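Side-chain contacts in CHAD domain (Ricinus communis, PDB 6QV5), which probably binds inorganic polyphosphate through an all-helical CHAD domain and holds a zinc ion in the crystal: residues A106-R111 / N245-A250; L123-L128 / E266-A271. One frame throughout, in Å; residues are numbered along the deposited sequence.

Contact 1 (A106-R111 / N245-A250)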
# COMPACT_ATOMS: atom_id res chain seq x y z
N ALA A 106 3.68 -12.38 -11.96
CA ALA A 106 2.29 -12.49 -12.43
C ALA A 106 1.78 -11.33 -13.30
O ALA A 106 0.86 -11.55 -14.10
CB ALA A 106 1.36 -12.68 -11.24
N SER A 107 2.33 -10.11 -13.14
CA SER A 107 1.85 -8.94 -13.88
C SER A 107 2.86 -8.28 -14.83
O SER A 107 2.50 -7.96 -15.96
CB SER A 107 1.28 -7.91 -12.91
OG SER A 107 0.81 -6.74 -13.56
N THR A 108 4.10 -8.05 -14.36
CA THR A 108 5.11 -7.33 -15.15
C THR A 108 5.79 -8.18 -16.24
O THR A 108 5.95 -7.68 -17.35
CB THR A 108 6.14 -6.65 -14.24
OG1 THR A 108 5.55 -6.41 -12.96
CG2 THR A 108 6.62 -5.33 -14.81
N LEU A 109 6.20 -9.43 -15.94
CA LEU A 109 6.85 -10.30 -16.93
C LEU A 109 5.88 -10.86 -18.00
O LEU A 109 6.31 -10.92 -19.16
CB LEU A 109 7.66 -11.43 -16.29
CG LEU A 109 9.05 -11.07 -15.78
CD1 LEU A 109 9.50 -12.04 -14.72
CD2 LEU A 109 10.07 -11.04 -16.91
N PRO A 110 4.62 -11.28 -17.69
CA PRO A 110 3.75 -11.84 -18.75
C PRO A 110 3.38 -10.91 -19.91
O PRO A 110 3.03 -11.40 -20.98
CB PRO A 110 2.50 -12.30 -17.98
CG PRO A 110 2.95 -12.45 -16.58
CD PRO A 110 3.93 -11.35 -16.39
N ARG A 111 3.46 -9.57 -19.71
CA ARG A 111 3.13 -8.60 -20.76
C ARG A 111 4.29 -8.41 -21.78
O ARG A 111 4.14 -7.64 -22.73
CB ARG A 111 2.61 -7.26 -20.20
CG ARG A 111 3.53 -6.53 -19.21
CD ARG A 111 2.88 -5.29 -18.63
NE ARG A 111 1.76 -5.62 -17.74
CZ ARG A 111 0.88 -4.74 -17.27
NH1 ARG A 111 0.98 -3.45 -17.58
NH2 ARG A 111 -0.10 -5.14 -16.47
N ASN A 245 5.07 2.54 -11.96
CA ASN A 245 5.87 2.20 -10.78
C ASN A 245 6.30 0.73 -10.81
O ASN A 245 7.43 0.42 -10.44
CB ASN A 245 5.11 2.53 -9.49
CG ASN A 245 5.85 2.18 -8.23
OD1 ASN A 245 6.99 2.62 -7.99
ND2 ASN A 245 5.23 1.37 -7.38
N ASP A 246 5.40 -0.18 -11.24
CA ASP A 246 5.67 -1.61 -11.36
C ASP A 246 6.81 -1.87 -12.35
O ASP A 246 7.65 -2.73 -12.10
CB ASP A 246 4.41 -2.39 -11.77
CG ASP A 246 3.33 -2.50 -10.70
OD1 ASP A 246 3.58 -2.07 -9.55
OD2 ASP A 246 2.25 -3.03 -11.01
N LEU A 247 6.84 -1.09 -13.45
CA LEU A 247 7.85 -1.14 -14.51
C LEU A 247 9.24 -0.76 -13.98
O LEU A 247 10.21 -1.46 -14.28
CB LEU A 247 7.43 -0.18 -15.64
CG LEU A 247 6.71 -0.74 -16.88
CD1 LEU A 247 5.44 -1.52 -16.53
CD2 LEU A 247 6.33 0.39 -17.81
N VAL A 248 9.34 0.33 -13.18
CA VAL A 248 10.61 0.81 -12.62
C VAL A 248 11.11 -0.12 -11.48
O VAL A 248 12.33 -0.26 -11.32
CB VAL A 248 10.58 2.32 -12.23
CG1 VAL A 248 9.85 2.58 -10.91
CG2 VAL A 248 11.98 2.92 -12.21
N VAL A 249 10.19 -0.76 -10.72
CA VAL A 249 10.53 -1.71 -9.65
C VAL A 249 11.11 -2.97 -10.29
O VAL A 249 12.14 -3.48 -9.82
CB VAL A 249 9.32 -1.99 -8.70
CG1 VAL A 249 9.54 -3.23 -7.83
CG2 VAL A 249 9.02 -0.78 -7.82
N ALA A 250 10.50 -3.43 -11.40
CA ALA A 250 10.92 -4.59 -12.20
C ALA A 250 12.37 -4.45 -12.68
O ALA A 250 13.14 -5.39 -12.56
CB ALA A 250 9.99 -4.77 -13.38
O HOH W 1 7.34 -5.27 -11.25
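Thr108 and Leu247 bring the two backbones closest, with 6.8 Å between Thr108 CA and Leu247 CA. Segment 106-111 starts on helix 82-108, where a wider pi-type turn spans 106-108, and runs on into non-helical chain; segment 245-250 is regular helix throughout. The threonine carries almost all of the meeting. Its CG2 lies against the methyl of Ala250, 3.7 Å from Ala250 CB, and comes within 3.9 Å of Asp246 O. On the side of Leu247 the fit is slacker, with 4.3 Å from Thr108 CG2 to Leu247 CD1. An alanine suits its place because its single carbon lets the threonine methyl come up close to the helix surface. Both helices belong to the all-helical CHAD fold, a four-helix-bundle architecture, and helix 265-281 adds a further wall, with Leu275 against Thr108. Threonine suits this buried position because its other branch is polar. With chi1 at -24°, well off a staggered value, OG1 sits beside the backbone N; it hydrogen-bonds Val103 O of its own helix and also a water at 2.7 Å from Thr108 OG1. That water donates to Asp246 O, again at 2.7 Å, bridging the helices through a carbonyl that also takes the ordinary helical bond from Ala250 N, 3.0 Å from Asp246 O. At the exposed side, Arg111 folds back over its own segment, and Arg111 NE donates to Ser107 O at 3.0 Å. This bond is bent, with an N-H...O angle of 137°, and the donor stands 34° from the carbonyl plane.

Contact 2 (L123-L128 / E266-A271)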
# COMPACT_ATOMS: atom_id res chain seq x y z
N LEU A 123 11.80 -18.07 -20.84
CA LEU A 123 11.19 -19.22 -20.16
C LEU A 123 12.00 -19.64 -18.93
O LEU A 123 11.41 -19.93 -17.89
CB LEU A 123 11.01 -20.40 -21.13
CG LEU A 123 9.81 -20.32 -22.07
CD1 LEU A 123 10.23 -19.86 -23.45
CD2 LEU A 123 9.11 -21.66 -22.16
N GLU A 124 13.34 -19.64 -19.05
CA GLU A 124 14.25 -19.98 -17.95
C GLU A 124 14.32 -18.84 -16.93
O GLU A 124 14.58 -19.09 -15.75
CB GLU A 124 15.64 -20.41 -18.45
CG GLU A 124 16.42 -19.36 -19.23
CD GLU A 124 17.60 -19.87 -20.02
OE1 GLU A 124 18.52 -20.46 -19.41
OE2 GLU A 124 17.61 -19.68 -21.26
N LEU A 125 14.07 -17.59 -17.38
CA LEU A 125 14.04 -16.39 -16.54
C LEU A 125 12.79 -16.42 -15.66
O LEU A 125 12.87 -16.10 -14.47
CB LEU A 125 14.09 -15.11 -17.40
CG LEU A 125 14.01 -13.76 -16.67
CD1 LEU A 125 15.28 -13.48 -15.88
CD2 LEU A 125 13.76 -12.64 -17.64
N ASN A 126 11.64 -16.84 -16.24
CA ASN A 126 10.36 -16.98 -15.55
C ASN A 126 10.45 -18.02 -14.43
O ASN A 126 9.85 -17.83 -13.37
CB ASN A 126 9.26 -17.36 -16.54
CG ASN A 126 7.87 -17.25 -15.98
OD1 ASN A 126 7.27 -16.17 -15.93
ND2 ASN A 126 7.32 -18.37 -15.53
N ALA A 127 11.23 -19.10 -14.66
CA ALA A 127 11.48 -20.17 -13.70
C ALA A 127 12.38 -19.66 -12.56
O ALA A 127 12.18 -20.06 -11.41
CB ALA A 127 12.13 -21.35 -14.39
N LEU A 128 13.36 -18.79 -12.89
CA LEU A 128 14.28 -18.19 -11.92
C LEU A 128 13.55 -17.17 -11.04
O LEU A 128 13.75 -17.17 -9.83
CB LEU A 128 15.50 -17.55 -12.63
CG LEU A 128 16.59 -16.92 -11.75
CD1 LEU A 128 17.36 -17.97 -10.95
CD2 LEU A 128 17.57 -16.12 -12.59
N GLU A 266 21.88 -12.47 -19.73
CA GLU A 266 21.43 -12.23 -21.11
C GLU A 266 19.91 -12.11 -21.18
O GLU A 266 19.40 -11.20 -21.83
CB GLU A 266 21.93 -13.34 -22.05
CG GLU A 266 23.39 -13.18 -22.45
CD GLU A 266 23.89 -14.26 -23.40
OE1 GLU A 266 24.70 -15.10 -22.96
OE2 GLU A 266 23.47 -14.26 -24.58
N ALA A 267 19.19 -13.01 -20.48
CA ALA A 267 17.73 -13.03 -20.40
C ALA A 267 17.22 -11.84 -19.58
O ALA A 267 16.18 -11.28 -19.91
CB ALA A 267 17.26 -14.33 -19.77
N VAL A 268 17.99 -11.45 -18.53
CA VAL A 268 17.69 -10.32 -17.64
C VAL A 268 17.75 -9.01 -18.44
O VAL A 268 16.79 -8.23 -18.41
CB VAL A 268 18.63 -10.28 -16.40
CG1 VAL A 268 18.52 -8.95 -15.65
CG2 VAL A 268 18.36 -11.45 -15.45
N GLN A 269 18.88 -8.77 -19.15
CA GLN A 269 19.11 -7.57 -19.96
C GLN A 269 18.06 -7.40 -21.06
O GLN A 269 17.69 -6.26 -21.37
CB GLN A 269 20.54 -7.55 -20.54
CG GLN A 269 21.63 -7.25 -19.51
CD GLN A 269 21.68 -5.79 -19.11
OE1 GLN A 269 20.98 -5.35 -18.19
NE2 GLN A 269 22.52 -5.02 -19.78
N PHE A 270 17.54 -8.52 -21.62
CA PHE A 270 16.49 -8.52 -22.63
C PHE A 270 15.18 -8.00 -22.02
O PHE A 270 14.51 -7.17 -22.64
CB PHE A 270 16.29 -9.93 -23.24
CG PHE A 270 15.30 -9.98 -24.38
CD1 PHE A 270 15.71 -9.74 -25.68
CD2 PHE A 270 13.96 -10.25 -24.15
CE1 PHE A 270 14.79 -9.77 -26.74
CE2 PHE A 270 13.04 -10.28 -25.20
CZ PHE A 270 13.46 -10.04 -26.49
N ALA A 271 14.84 -8.49 -20.81
CA ALA A 271 13.65 -8.10 -20.06
C ALA A 271 13.77 -6.64 -19.61
O ALA A 271 12.80 -5.89 -19.73
CB ALA A 271 13.46 -9.01 -18.86
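Leu125 points toward segment 266-271 of helix 265-281 and meets it at Ala267, where the gap between Leu125 CA and Ala267 CA is 6.3 Å. The short helical segments run almost perpendicular, 94° between their directions, and their axes pass 9.7 Å apart. Such a steep crossing keeps the close packing short, and one leucine makes every close contact from its side. CG of Leu125 is anti to the backbone N (chi1 178°), which brings it across to the partner helix, and chi2 of 70° then turns CD1 toward Val268 and CD2 toward Ala271. CD1 meets the valine, with Leu125 CD1 3.7 Å from Val268 CG2, and the two side chains cross at about a right angle. CD2 reaches further along the partner helix: Leu125 CD2 is 3.8 Å from Ala271 CB and 3.6 Å from Ala267 O, a carbonyl already bonded by Ala271 N one turn on. Nearer the root of the leucine, Leu125 CB lies 4.0 Å from Ala267 CB. This is apolar helix-on-helix packing within the all-helical architecture of the protein, joining helix 122-145 to helix 265-281. Small residues at 267 and 271 let the leucine settle between them, while beta-branched Val268 offers CG2 to the leucine and also touches Leu254 and Ala258 of helix 224-260. Away from this core the fit slackens. Leu128 CD2 stays 5.5 Å from Val268 CG2, and the residue packs instead on Leu257, Gln261 and Ala264. Toward solvent, exposed Glu124 stays outside the packing, its nearest side-chain atom, Glu124 CG, 5.1 Å from Ala267 CB; its carboxylate is suited to such an outer position.

Contacts 1 and 2 lie on the same side of the chain's centre, their own centres about 13 Å apart, and they touch: Leu109 CD2 packs on Leu125 CD2 at 4.1 Å. Their segments alternate along the chain, so two successive helices, 82-108 and 122-145, are matched with two others, 224-260 and 265-281. Cross-packing ties the set together, since Leu247 of contact 1 touches Gln278 and Gln279 of helix 265-281 and Ala271 of contact 2 touches Leu254 of helix 224-260. Contact 2 is the more peripheral, about 28 Å from the chain's centre against about 16 Å. Both lie away from the zinc site of His52 and His138, although His138 is on the same helix as 123-128.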